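Long-range contacts in extracellular ligand-binding receptor (Sphaerobacter thermophilus, PDB 4ZPJ), which probably binds a small solute outside the cytoplasmic membrane and hands it to an ABC transporter, as other substrate-binding proteins of the leucine-binding family do: residues Leu78-Asp83 with Glu323-Arg328; Tyr309-Asp314 with Gly331-Leu336; Thr315-Glu320 with Glu373-Ala378. All blocks are in the same frame, centred on the assembly; numbering follows the deposited sequence.

How the interactions relate
The three contacts share one element, helix 316-328. Interaction 3 uses its first residues and interaction 1 its last turns. Interaction 2 joins the loops that precede and follow it. The centres of interactions 1 and 2 are about 12 Å apart, those of 2 and 3 about 11 Å, and those of 1 and 3 about 13 Å. Interactions 1 and 2 meet where Gly331 N lies 3.0 Å from Thr326 O, a probable hydrogen bond. Interactions 2 and 3 share two more: Tyr309 OH to Ser318 OG at 2.7 Å and Asn313 ND2 to Pro377 O at 3.1 Å. A zinc ion is bound within interaction 3, by Glu317 and Glu320.

Interaction 1: Leu78-Asp83 with Glu323-Arg328; sequences LTLALD and EAFTAR
In this periplasmic-binding-protein fold, two helices meet here, with Leu80 on helix 68-84 set against Ala324, Phe325 and Arg328 on helix 316-328. Helix 68-84 follows strand 55-61 of the six-stranded sheet. The local axes cross at 111°. They stay 11.0 Å apart at closest approach, a gap that side chains fill. Leu80 fills the middle. Its CG is anti to the backbone N (chi1 -178°), which sends both methyls to the partner helix. Leu80 CD1 lies 4.0 Å from Ala324 O. Leu80 CD2 lies 4.1 Å from Phe325 CA and also sits at the edge of the Phe325 ring. The Phe325 side chain also touches Pro334, and its ring meets that of His329. Arg328 slides past Leu80 in the opposite direction, its CD 4.1 Å from Leu80 CD1. The chain of Arg328 bends on the way, and one face of its guanidinium lies over the backbone N of Leu80. A salt bridge with Asp83 closes the outer side. Both terminal nitrogens of the arginine point to a single carboxylate oxygen: Arg328 NH1 makes a weak hydrogen bond of 3.0 Å to Asp83 OD2. The stronger bond, from Arg328 NH2, reaches that oxygen on its anti side, 34° out of the carboxylate plane.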
ATOM      1  N   LEU A  78       1.740   6.890  11.179  1.00 37.21           N
ATOM      2  CA  LEU A  78       0.682   6.864  12.167  1.00 37.98           C
ATOM      3  C   LEU A  78       0.940   7.837  13.307  1.00 36.90           C
ATOM      4  O   LEU A  78       0.032   8.594  13.657  1.00 37.19           O
ATOM      5  CB  LEU A  78       0.594   5.433  12.632  1.00 41.68           C
ATOM      6  CG  LEU A  78      -0.458   4.771  13.470  1.00 48.70           C
ATOM      7  CD1 LEU A  78      -0.471   5.417  14.833  1.00 54.09           C
ATOM      8  CD2 LEU A  78      -1.817   4.723  12.787  1.00 50.21           C
ATOM      9  N   THR A  79       2.159   7.863  13.867  1.00 36.59           N
ATOM     10  CA  THR A  79       2.432   8.743  14.980  1.00 40.47           C
ATOM     11  C   THR A  79       2.530  10.191  14.557  1.00 40.23           C
ATOM     12  O   THR A  79       2.106  11.055  15.284  1.00 48.15           O
ATOM     13  CB  THR A  79       3.698   8.357  15.781  1.00 40.57           C
ATOM     14  OG1 THR A  79       4.801   8.147  14.892  1.00 41.13           O
ATOM     15  CG2 THR A  79       3.436   7.095  16.496  1.00 40.14           C
ATOM     16  N   LEU A  80       3.108  10.444  13.400  1.00 38.58           N
ATOM     17  CA  LEU A  80       3.080  11.769  12.836  1.00 42.55           C
ATOM     18  C   LEU A  80       1.651  12.337  12.747  1.00 40.02           C
ATOM     19  O   LEU A  80       1.451  13.476  13.127  1.00 40.06           O
ATOM     20  CB  LEU A  80       3.733  11.756  11.456  1.00 42.83           C
ATOM     21  CG  LEU A  80       3.755  13.138  10.853  1.00 45.33           C
ATOM     22  CD1 LEU A  80       4.646  14.027  11.693  1.00 51.84           C
ATOM     23  CD2 LEU A  80       4.248  13.130   9.426  1.00 44.61           C
ATOM     24  N   ALA A  81       0.670  11.536  12.310  1.00 38.10           N
ATOM     25  CA  ALA A  81      -0.740  12.016  12.208  1.00 39.27           C
ATOM     26  C   ALA A  81      -1.345  12.219  13.530  1.00 41.16           C
ATOM     27  O   ALA A  81      -2.030  13.202  13.719  1.00 41.09           O
ATOM     28  CB  ALA A  81      -1.619  11.058  11.470  1.00 39.23           C
ATOM     29  N   LEU A  82      -1.097  11.307  14.470  1.00 41.19           N
ATOM     30  CA  LEU A  82      -1.694  11.492  15.761  1.00 42.32           C
ATOM     31  C   LEU A  82      -1.093  12.695  16.503  1.00 42.54           C
ATOM     32  O   LEU A  82      -1.802  13.426  17.193  1.00 43.88           O
ATOM     33  CB  LEU A  82      -1.639  10.211  16.604  1.00 44.80           C
ATOM     34  CG  LEU A  82      -2.512   9.126  15.952  1.00 47.48           C
ATOM     35  CD1 LEU A  82      -2.280   7.751  16.545  1.00 48.44           C
ATOM     36  CD2 LEU A  82      -3.983   9.483  16.017  1.00 48.50           C
ATOM     37  N   ASP A  83       0.189  12.932  16.339  1.00 41.84           N
ATOM     38  CA  ASP A  83       0.797  14.127  16.905  1.00 45.21           C
ATOM     39  C   ASP A  83       0.286  15.436  16.301  1.00 47.19           C
ATOM     40  O   ASP A  83       0.104  16.393  17.021  1.00 45.12           O
ATOM     41  CB  ASP A  83       2.334  14.053  16.811  1.00 49.09           C
ATOM     42  CG  ASP A  83       2.914  13.046  17.776  1.00 51.03           C
ATOM     43  OD1 ASP A  83       2.100  12.595  18.595  1.00 53.80           O
ATOM     44  OD2 ASP A  83       4.148  12.734  17.781  1.00 51.62           O
ATOM     45  N   GLU A 323       6.832  18.164   4.477  1.00 43.63           N
ATOM     46  CA  GLU A 323       7.538  19.074   5.400  1.00 47.21           C
ATOM     47  C   GLU A 323       7.550  18.567   6.821  1.00 44.98           C
ATOM     48  O   GLU A 323       8.587  18.591   7.459  1.00 48.26           O
ATOM     49  CB  GLU A 323       6.910  20.453   5.407  1.00 49.07           C
ATOM     50  CG  GLU A 323       7.428  21.246   4.254  1.00 53.19           C
ATOM     51  CD  GLU A 323       6.570  22.438   3.939  1.00 57.34           C
ATOM     52  OE1 GLU A 323       5.686  22.813   4.776  1.00 57.37           O
ATOM     53  OE2 GLU A 323       6.806  22.981   2.836  1.00 62.72           O
ATOM     54  N   ALA A 324       6.393  18.122   7.309  1.00 40.94           N
ATOM     55  CA  ALA A 324       6.313  17.623   8.662  1.00 42.74           C
ATOM     56  C   ALA A 324       7.067  16.292   8.800  1.00 42.16           C
ATOM     57  O   ALA A 324       7.664  15.976   9.859  1.00 43.13           O
ATOM     58  CB  ALA A 324       4.856  17.498   9.079  1.00 43.20           C
ATOM     59  N   PHE A 325       7.128  15.536   7.713  1.00 39.91           N
ATOM     60  CA  PHE A 325       7.815  14.263   7.768  1.00 39.79           C
ATOM     61  C   PHE A 325       9.313  14.497   7.800  1.00 43.09           C
ATOM     62  O   PHE A 325      10.002  14.010   8.686  1.00 42.34           O
ATOM     63  CB  PHE A 325       7.424  13.354   6.614  1.00 39.74           C
ATOM     64  CG  PHE A 325       7.956  11.958   6.748  1.00 39.57           C
ATOM     65  CD1 PHE A 325       7.245  10.996   7.417  1.00 38.67           C
ATOM     66  CD2 PHE A 325       9.198  11.628   6.243  1.00 40.95           C
ATOM     67  CE1 PHE A 325       7.746   9.723   7.537  1.00 40.64           C
ATOM     68  CE2 PHE A 325       9.706  10.355   6.372  1.00 39.35           C
ATOM     69  CZ  PHE A 325       8.976   9.405   7.012  1.00 39.76           C
ATOM     70  N   THR A 326       9.811  15.244   6.832  1.00 44.39           N
ATOM     71  CA  THR A 326      11.239  15.545   6.782  1.00 46.56           C
ATOM     72  C   THR A 326      11.748  16.313   8.000  1.00 49.02           C
ATOM     73  O   THR A 326      12.875  16.095   8.391  1.00 51.65           O
ATOM     74  CB  THR A 326      11.609  16.380   5.552  1.00 43.11           C
ATOM     75  OG1 THR A 326      10.753  17.485   5.543  1.00 43.39           O
ATOM     76  CG2 THR A 326      11.422  15.590   4.262  1.00 43.70           C
ATOM     77  N   ALA A 327      10.949  17.199   8.602  1.00 49.45           N
ATOM     78  CA  ALA A 327      11.394  17.880   9.832  1.00 47.64           C
ATOM     79  C   ALA A 327      11.658  16.864  10.954  1.00 49.11           C
ATOM     80  O   ALA A 327      12.547  17.038  11.740  1.00 52.28           O
ATOM     81  CB  ALA A 327      10.399  18.947  10.288  1.00 47.33           C
ATOM     82  N   ARG A 328      10.900  15.791  10.985  1.00 51.11           N
ATOM     83  CA  ARG A 328      10.997  14.776  12.004  1.00 53.06           C
ATOM     84  C   ARG A 328      12.016  13.701  11.693  1.00 53.36           C
ATOM     85  O   ARG A 328      12.381  12.908  12.564  1.00 50.61           O
ATOM     86  CB  ARG A 328       9.640  14.125  12.120  1.00 57.62           C
ATOM     87  CG  ARG A 328       9.394  13.360  13.395  1.00 67.88           C
ATOM     88  CD  ARG A 328       8.064  13.810  14.011  1.00 75.53           C
ATOM     89  NE  ARG A 328       7.404  12.729  14.750  1.00 81.69           N
ATOM     90  CZ  ARG A 328       6.306  12.867  15.486  1.00 81.48           C
ATOM     91  NH1 ARG A 328       5.720  14.052  15.621  1.00 79.63           N
ATOM     92  NH2 ARG A 328       5.802  11.808  16.109  1.00 87.59           N
TER

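Interaction 2: Tyr309-Asp314 with Gly331-Leu336; sequences YTAYND and GILPGL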
ATOM      1  N   TYR A 309       1.190   6.941  -3.678  1.00 32.05           N
ATOM      2  CA  TYR A 309       1.748   8.190  -3.153  1.00 32.59           C
ATOM      3  C   TYR A 309       3.158   8.374  -3.634  1.00 32.33           C
ATOM      4  O   TYR A 309       3.899   7.405  -3.735  1.00 35.83           O
ATOM      5  CB  TYR A 309       1.760   8.257  -1.597  1.00 31.96           C
ATOM      6  CG  TYR A 309       2.250   9.633  -1.110  1.00 31.12           C
ATOM      7  CD1 TYR A 309       1.542  10.781  -1.381  1.00 33.94           C
ATOM      8  CD2 TYR A 309       3.440   9.770  -0.466  1.00 32.24           C
ATOM      9  CE1 TYR A 309       2.022  12.037  -1.022  1.00 33.28           C
ATOM     10  CE2 TYR A 309       3.927  11.009  -0.100  1.00 32.54           C
ATOM     11  CZ  TYR A 309       3.235  12.135  -0.387  1.00 33.65           C
ATOM     12  OH  TYR A 309       3.746  13.385   0.011  1.00 38.16           O
ATOM     13  N   THR A 310       3.520   9.629  -3.897  1.00 31.88           N
ATOM     14  CA  THR A 310       4.902  10.040  -4.068  1.00 32.26           C
ATOM     15  C   THR A 310       5.023  11.388  -3.389  1.00 33.32           C
ATOM     16  O   THR A 310       4.118  12.200  -3.509  1.00 33.62           O
ATOM     17  CB  THR A 310       5.253  10.229  -5.564  1.00 32.85           C
ATOM     18  OG1 THR A 310       6.502  10.874  -5.706  1.00 31.82           O
ATOM     19  CG2 THR A 310       4.136  11.070  -6.340  1.00 32.44           C
ATOM     20  N   ALA A 311       6.167  11.604  -2.712  1.00 33.38           N
ATOM     21  CA  ALA A 311       6.564  12.839  -2.109  1.00 33.49           C
ATOM     22  C   ALA A 311       6.663  14.048  -3.071  1.00 35.95           C
ATOM     23  O   ALA A 311       6.650  15.240  -2.635  1.00 37.76           O
ATOM     24  CB  ALA A 311       7.855  12.606  -1.363  1.00 33.08           C
ATOM     25  N   TYR A 312       6.702  13.778  -4.373  1.00 35.48           N
ATOM     26  CA  TYR A 312       6.722  14.870  -5.373  1.00 37.10           C
ATOM     27  C   TYR A 312       5.344  15.279  -5.859  1.00 38.89           C
ATOM     28  O   TYR A 312       5.238  15.982  -6.864  1.00 38.47           O
ATOM     29  CB  TYR A 312       7.650  14.525  -6.555  1.00 38.66           C
ATOM     30  CG  TYR A 312       9.095  14.394  -6.053  1.00 41.79           C
ATOM     31  CD1 TYR A 312       9.963  15.522  -5.953  1.00 42.18           C
ATOM     32  CD2 TYR A 312       9.526  13.204  -5.517  1.00 40.99           C
ATOM     33  CE1 TYR A 312      11.243  15.385  -5.411  1.00 42.79           C
ATOM     34  CE2 TYR A 312      10.800  13.057  -4.985  1.00 43.46           C
ATOM     35  CZ  TYR A 312      11.649  14.148  -4.918  1.00 43.03           C
ATOM     36  OH  TYR A 312      12.876  13.925  -4.362  1.00 44.72           O
ATOM     37  N   ASN A 313       4.283  14.880  -5.150  1.00 36.19           N
ATOM     38  CA  ASN A 313       2.962  15.233  -5.597  1.00 36.37           C
ATOM     39  C   ASN A 313       2.826  16.746  -5.412  1.00 40.07           C
ATOM     40  O   ASN A 313       3.307  17.292  -4.411  1.00 36.47           O
ATOM     41  CB  ASN A 313       1.913  14.460  -4.824  1.00 34.92           C
ATOM     42  CG  ASN A 313       0.539  14.545  -5.433  1.00 33.13           C
ATOM     43  OD1 ASN A 313       0.378  14.842  -6.613  1.00 34.26           O
ATOM     44  ND2 ASN A 313      -0.468  14.310  -4.619  1.00 33.28           N
ATOM     45  N   ASP A 314       2.201  17.426  -6.374  1.00 36.09           N
ATOM     46  CA  ASP A 314       2.300  18.879  -6.406  1.00 38.06           C
ATOM     47  C   ASP A 314       1.054  19.481  -5.807  1.00 39.60           C
ATOM     48  O   ASP A 314       0.415  20.333  -6.406  1.00 43.11           O
ATOM     49  CB  ASP A 314       2.574  19.422  -7.856  1.00 38.14           C
ATOM     50  CG  ASP A 314       1.457  19.053  -8.896  1.00 38.89           C
ATOM     51  OD1 ASP A 314       0.717  18.056  -8.627  1.00 37.78           O
ATOM     52  OD2 ASP A 314       1.365  19.687 -10.027  1.00 39.75           O
ATOM     53  N   GLY A 331      15.402  15.101   7.030  1.00 63.53           N
ATOM     54  CA  GLY A 331      15.380  15.296   5.558  1.00 57.73           C
ATOM     55  C   GLY A 331      14.937  14.092   4.713  1.00 55.11           C
ATOM     56  O   GLY A 331      14.816  14.212   3.490  1.00 55.19           O
ATOM     57  N   ILE A 332      14.695  12.933   5.346  1.00 50.14           N
ATOM     58  CA  ILE A 332      14.306  11.754   4.611  1.00 49.54           C
ATOM     59  C   ILE A 332      12.845  11.893   4.118  1.00 47.95           C
ATOM     60  O   ILE A 332      11.956  12.378   4.828  1.00 49.15           O
ATOM     61  CB  ILE A 332      14.519  10.468   5.420  1.00 50.25           C
ATOM     62  CG1 ILE A 332      16.020  10.295   5.754  1.00 51.88           C
ATOM     63  CG2 ILE A 332      14.057   9.254   4.627  1.00 47.93           C
ATOM     64  CD1 ILE A 332      16.263   9.316   6.880  1.00 49.21           C
ATOM     65  N   LEU A 333      12.616  11.493   2.883  1.00 44.02           N
ATOM     66  CA  LEU A 333      11.308  11.681   2.248  1.00 43.09           C
ATOM     67  C   LEU A 333      10.429  10.487   2.622  1.00 39.93           C
ATOM     68  O   LEU A 333      10.911   9.379   2.697  1.00 38.42           O
ATOM     69  CB  LEU A 333      11.467  11.812   0.704  1.00 42.93           C
ATOM     70  CG  LEU A 333      12.092  13.090   0.123  1.00 43.77           C
ATOM     71  CD1 LEU A 333      12.066  13.155  -1.390  1.00 43.73           C
ATOM     72  CD2 LEU A 333      11.415  14.333   0.612  1.00 42.98           C
ATOM     73  N   PRO A 334       9.131  10.717   2.855  1.00 38.74           N
ATOM     74  CA  PRO A 334       8.219   9.617   3.089  1.00 39.51           C
ATOM     75  C   PRO A 334       7.902   8.852   1.831  1.00 39.55           C
ATOM     76  O   PRO A 334       7.825   9.442   0.751  1.00 40.47           O
ATOM     77  CB  PRO A 334       6.954  10.317   3.578  1.00 39.24           C
ATOM     78  CG  PRO A 334       6.971  11.605   2.866  1.00 38.05           C
ATOM     79  CD  PRO A 334       8.423  12.005   2.786  1.00 38.70           C
ATOM     80  N   GLY A 335       7.729   7.549   1.983  1.00 39.55           N
ATOM     81  CA  GLY A 335       7.272   6.712   0.923  1.00 39.55           C
ATOM     82  C   GLY A 335       5.916   6.112   1.180  1.00 43.53           C
ATOM     83  O   GLY A 335       5.092   6.678   1.902  1.00 40.97           O
ATOM     84  N   LEU A 336       5.713   4.928   0.603  1.00 41.49           N
ATOM     85  CA  LEU A 336       4.404   4.321   0.507  1.00 43.59           C
ATOM     86  C   LEU A 336       3.844   3.891   1.846  1.00 40.40           C
ATOM     87  O   LEU A 336       2.664   4.137   2.162  1.00 37.36           O
ATOM     88  CB  LEU A 336       4.535   3.064  -0.369  1.00 48.84           C
ATOM     89  CG  LEU A 336       3.788   3.182  -1.677  1.00 55.69           C
ATOM     90  CD1 LEU A 336       4.465   2.413  -2.798  1.00 54.64           C
ATOM     91  CD2 LEU A 336       2.391   2.649  -1.374  1.00 62.50           C
TER
HETATM   92  O   HOH W   1       7.585   9.267  -2.094  1.00 38.54           O
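Leu333 begins the contact, its side chain lying against Ala311 and Tyr312 of the loop before helix 316-328. Its own loop follows that helix, so the two loops meet alongside it. The CB atoms of Leu333 and Ala311 are 4.2 Å apart. With CG beside the backbone N (chi1 -71°), Leu333 places CD1 at the phenol end of Tyr312, 3.2 Å from OH, a tight fit. The two side chains cross at about a right angle. Tyr312 N donates to Thr310 OG1, an ST turn, within a type I beta turn from Thr310 to Asn313. Pro334 comes next. Pro334 CD is 4.2 Å from Ala311 CB, and Pro334 CG is 4.3 Å from Tyr309 CE2. Pro334 O accepts a hydrogen bond of 2.9 Å from a water. The same water accepts from Ala311 N at 2.8 Å. Pro334 O also lies at the edge of the Tyr309 ring. Gly335 brings its O to 4.2 Å from Tyr309 CD2. It is the N-cap of helix 336-354, and Gly335 N is hydrogen-bonded to Asp338 OD2. No direct hydrogen bond joins the two segments, so their cohesion rests on apolar packing and one bridging water.

Interaction 3: Thr315-Glu320 with Glu373-Ala378; sequences TPESQE and EFTGPA. With ZN (zinc ion), chain K.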
ATOM      1  N   THR A 315       0.687  19.040  -4.613  1.00 40.72           N
ATOM      2  CA  THR A 315      -0.503  19.556  -3.949  1.00 36.28           C
ATOM      3  C   THR A 315      -0.102  20.058  -2.622  1.00 38.26           C
ATOM      4  O   THR A 315       0.879  19.564  -2.048  1.00 38.01           O
ATOM      5  CB  THR A 315      -1.572  18.483  -3.726  1.00 39.39           C
ATOM      6  OG1 THR A 315      -1.105  17.481  -2.800  1.00 34.87           O
ATOM      7  CG2 THR A 315      -2.009  17.846  -5.100  1.00 38.43           C
ATOM      8  N   PRO A 316      -0.862  21.045  -2.099  1.00 38.54           N
ATOM      9  CA  PRO A 316      -0.521  21.611  -0.819  1.00 38.67           C
ATOM     10  C   PRO A 316      -0.517  20.600   0.343  1.00 39.88           C
ATOM     11  O   PRO A 316       0.357  20.688   1.189  1.00 37.08           O
ATOM     12  CB  PRO A 316      -1.590  22.658  -0.572  1.00 40.60           C
ATOM     13  CG  PRO A 316      -2.551  22.603  -1.677  1.00 41.39           C
ATOM     14  CD  PRO A 316      -2.008  21.694  -2.744  1.00 39.13           C
ATOM     15  N   GLU A 317      -1.452  19.651   0.379  1.00 40.85           N
ATOM     16  CA  GLU A 317      -1.515  18.676   1.483  1.00 43.94           C
ATOM     17  C   GLU A 317      -0.356  17.699   1.391  1.00 41.23           C
ATOM     18  O   GLU A 317       0.114  17.161   2.393  1.00 42.19           O
ATOM     19  CB  GLU A 317      -2.850  17.920   1.470  1.00 46.55           C
ATOM     20  CG  GLU A 317      -4.052  18.849   1.625  1.00 57.17           C
ATOM     21  CD  GLU A 317      -4.078  19.500   3.002  1.00 68.22           C
ATOM     22  OE1 GLU A 317      -3.903  18.725   3.985  1.00 65.70           O
ATOM     23  OE2 GLU A 317      -4.256  20.761   3.093  1.00 75.09           O
ATOM     24  N   SER A 318       0.109  17.453   0.181  1.00 37.46           N
ATOM     25  CA  SER A 318       1.279  16.620   0.036  1.00 37.17           C
ATOM     26  C   SER A 318       2.511  17.370   0.534  1.00 39.69           C
ATOM     27  O   SER A 318       3.368  16.774   1.261  1.00 35.09           O
ATOM     28  CB  SER A 318       1.474  16.149  -1.403  1.00 35.34           C
ATOM     29  OG  SER A 318       2.655  15.380  -1.529  1.00 33.91           O
ATOM     30  N   GLN A 319       2.606  18.659   0.166  1.00 39.94           N
ATOM     31  CA  GLN A 319       3.750  19.446   0.620  1.00 44.36           C
ATOM     32  C   GLN A 319       3.816  19.557   2.165  1.00 43.22           C
ATOM     33  O   GLN A 319       4.892  19.472   2.730  1.00 39.73           O
ATOM     34  CB  GLN A 319       3.782  20.838   0.001  1.00 50.66           C
ATOM     35  CG  GLN A 319       4.600  20.879  -1.295  1.00 63.00           C
ATOM     36  CD  GLN A 319       4.547  22.243  -1.999  1.00 69.56           C
ATOM     37  OE1 GLN A 319       3.906  22.380  -3.044  1.00 73.25           O
ATOM     38  NE2 GLN A 319       5.213  23.262  -1.419  1.00 79.20           N
ATOM     39  N   GLU A 320       2.677  19.793   2.796  1.00 38.45           N
ATOM     40  CA  GLU A 320       2.565  19.820   4.230  1.00 42.84           C
ATOM     41  C   GLU A 320       3.012  18.479   4.897  1.00 38.92           C
ATOM     42  O   GLU A 320       3.841  18.478   5.752  1.00 38.04           O
ATOM     43  CB  GLU A 320       1.127  20.151   4.570  1.00 49.19           C
ATOM     44  CG  GLU A 320       0.706  20.090   6.031  1.00 55.98           C
ATOM     45  CD  GLU A 320      -0.760  20.468   6.180  1.00 63.17           C
ATOM     46  OE1 GLU A 320      -1.245  21.319   5.392  1.00 79.97           O
ATOM     47  OE2 GLU A 320      -1.450  19.895   7.033  1.00 70.66           O
ATOM     48  N   GLU A 373     -13.817  11.405   5.789  1.00 38.50           N
ATOM     49  CA  GLU A 373     -13.411  11.925   4.525  1.00 42.27           C
ATOM     50  C   GLU A 373     -12.486  13.154   4.648  1.00 39.79           C
ATOM     51  O   GLU A 373     -12.795  14.092   5.345  1.00 39.34           O
ATOM     52  CB  GLU A 373     -14.676  12.316   3.726  1.00 46.51           C
ATOM     53  CG  GLU A 373     -14.458  12.095   2.237  1.00 57.82           C
ATOM     54  CD  GLU A 373     -15.452  12.832   1.349  1.00 61.54           C
ATOM     55  OE1 GLU A 373     -16.644  12.638   1.684  1.00 62.86           O
ATOM     56  OE2 GLU A 373     -15.025  13.562   0.370  1.00 59.08           O
ATOM     57  N   PHE A 374     -11.392  13.201   3.896  1.00 37.29           N
ATOM     58  CA  PHE A 374     -10.527  14.370   3.956  1.00 37.62           C
ATOM     59  C   PHE A 374      -9.680  14.357   2.697  1.00 39.22           C
ATOM     60  O   PHE A 374      -9.635  13.345   1.974  1.00 38.52           O
ATOM     61  CB  PHE A 374      -9.628  14.326   5.222  1.00 36.84           C
ATOM     62  CG  PHE A 374      -8.871  13.033   5.360  1.00 35.12           C
ATOM     63  CD1 PHE A 374      -7.614  12.915   4.844  1.00 34.76           C
ATOM     64  CD2 PHE A 374      -9.427  11.952   6.024  1.00 37.29           C
ATOM     65  CE1 PHE A 374      -6.893  11.739   4.964  1.00 36.23           C
ATOM     66  CE2 PHE A 374      -8.738  10.750   6.140  1.00 37.19           C
ATOM     67  CZ  PHE A 374      -7.462  10.643   5.611  1.00 36.62           C
ATOM     68  N   THR A 375      -9.051  15.502   2.444  1.00 39.81           N
ATOM     69  CA  THR A 375      -8.017  15.655   1.439  1.00 40.82           C
ATOM     70  C   THR A 375      -6.717  15.284   2.074  1.00 40.13           C
ATOM     71  O   THR A 375      -6.247  16.001   2.933  1.00 36.44           O
ATOM     72  CB  THR A 375      -7.935  17.101   0.909  1.00 40.40           C
ATOM     73  OG1 THR A 375      -9.210  17.428   0.450  1.00 39.21           O
ATOM     74  CG2 THR A 375      -7.001  17.190  -0.359  1.00 43.73           C
ATOM     75  N   GLY A 376      -6.172  14.126   1.677  1.00 39.07           N
ATOM     76  CA  GLY A 376      -4.866  13.703   2.136  1.00 35.38           C
ATOM     77  C   GLY A 376      -3.728  14.000   1.164  1.00 34.15           C
ATOM     78  O   GLY A 376      -3.901  14.659   0.111  1.00 33.60           O
ATOM     79  N   PRO A 377      -2.538  13.496   1.497  1.00 34.92           N
ATOM     80  CA  PRO A 377      -1.387  13.809   0.692  1.00 33.25           C
ATOM     81  C   PRO A 377      -1.454  13.265  -0.720  1.00 34.91           C
ATOM     82  O   PRO A 377      -0.714  13.758  -1.568  1.00 41.41           O
ATOM     83  CB  PRO A 377      -0.230  13.216   1.451  1.00 32.50           C
ATOM     84  CG  PRO A 377      -0.711  12.879   2.818  1.00 32.78           C
ATOM     85  CD  PRO A 377      -2.203  12.871   2.799  1.00 33.54           C
ATOM     86  N   ALA A 378      -2.295  12.265  -0.988  1.00 36.47           N
ATOM     87  CA  ALA A 378      -2.434  11.720  -2.365  1.00 34.26           C
ATOM     88  C   ALA A 378      -3.685  12.260  -3.037  1.00 34.53           C
ATOM     89  O   ALA A 378      -3.877  12.097  -4.228  1.00 36.24           O
ATOM     90  CB  ALA A 378      -2.444  10.214  -2.349  1.00 35.99           C
TER
HETATM   91 ZN    ZN K 510      -3.667  19.872   5.882  1.00 79.97          ZN
HETATM   92  O   HOH W   2      -3.519  16.439  -1.897  1.00 37.64           O
HETATM   93  O   HOH W   3      -4.115  18.297   7.724  1.00 54.13           O
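Van der Waals packing brings Ser318 and Glu317 against Pro377, Gly376 and Thr375. The backbones are close, with CA of Ser318 and CA of Pro377 only 3.9 Å apart. Ser318 CB rests 3.2 Å from Pro377 O, a snug fit. The OG of Ser318 is anti to its backbone N and is hydrogen-bonded to Tyr309 OH, while Pro377 O accepts a hydrogen bond from Asn313 ND2. Glu317 packs on the backbone of Gly376 and on Thr375: Glu317 CB is 3.7 Å from Gly376 O, and its CG meets the CG2 methyl of Thr375, the two side chains crossing at about a right angle.

The elements joined are the first turn of helix 316-328 and the strand 373-376. This strand belongs to an antiparallel sheet distinct from the two sheets built largely of parallel strands, and Phe374 makes backbone hydrogen bonds to Phe381 of strand 379-383.

Hydrogen bonding centres on Thr315, the N-cap of the helix. Thr315 OG1, between the backbone N and the carbonyl carbon (chi1 66°), accepts from Ser318 N at 3.2 Å. Thr315 OG1 is also hydrogen-bonded to a water at 2.8 Å, and that water donates to Gly376 O. With an alanine in place of Thr315, Ser318 N would probably lose its cap and the bridging water one of its two partners here, weakening the tie between helix and strand.

Metal binding is the third kind. One zinc ion is held by Glu317 OE1 at 2.2 Å, by Glu320 OE2 at 2.5 Å and by a water. The two glutamates are three residues apart on the helix. Glu317 bends at chi2 (-66°) while Glu320 reaches out extended, and by these two paths OE1 of Glu317 and OE2 of Glu320 come to the same zinc.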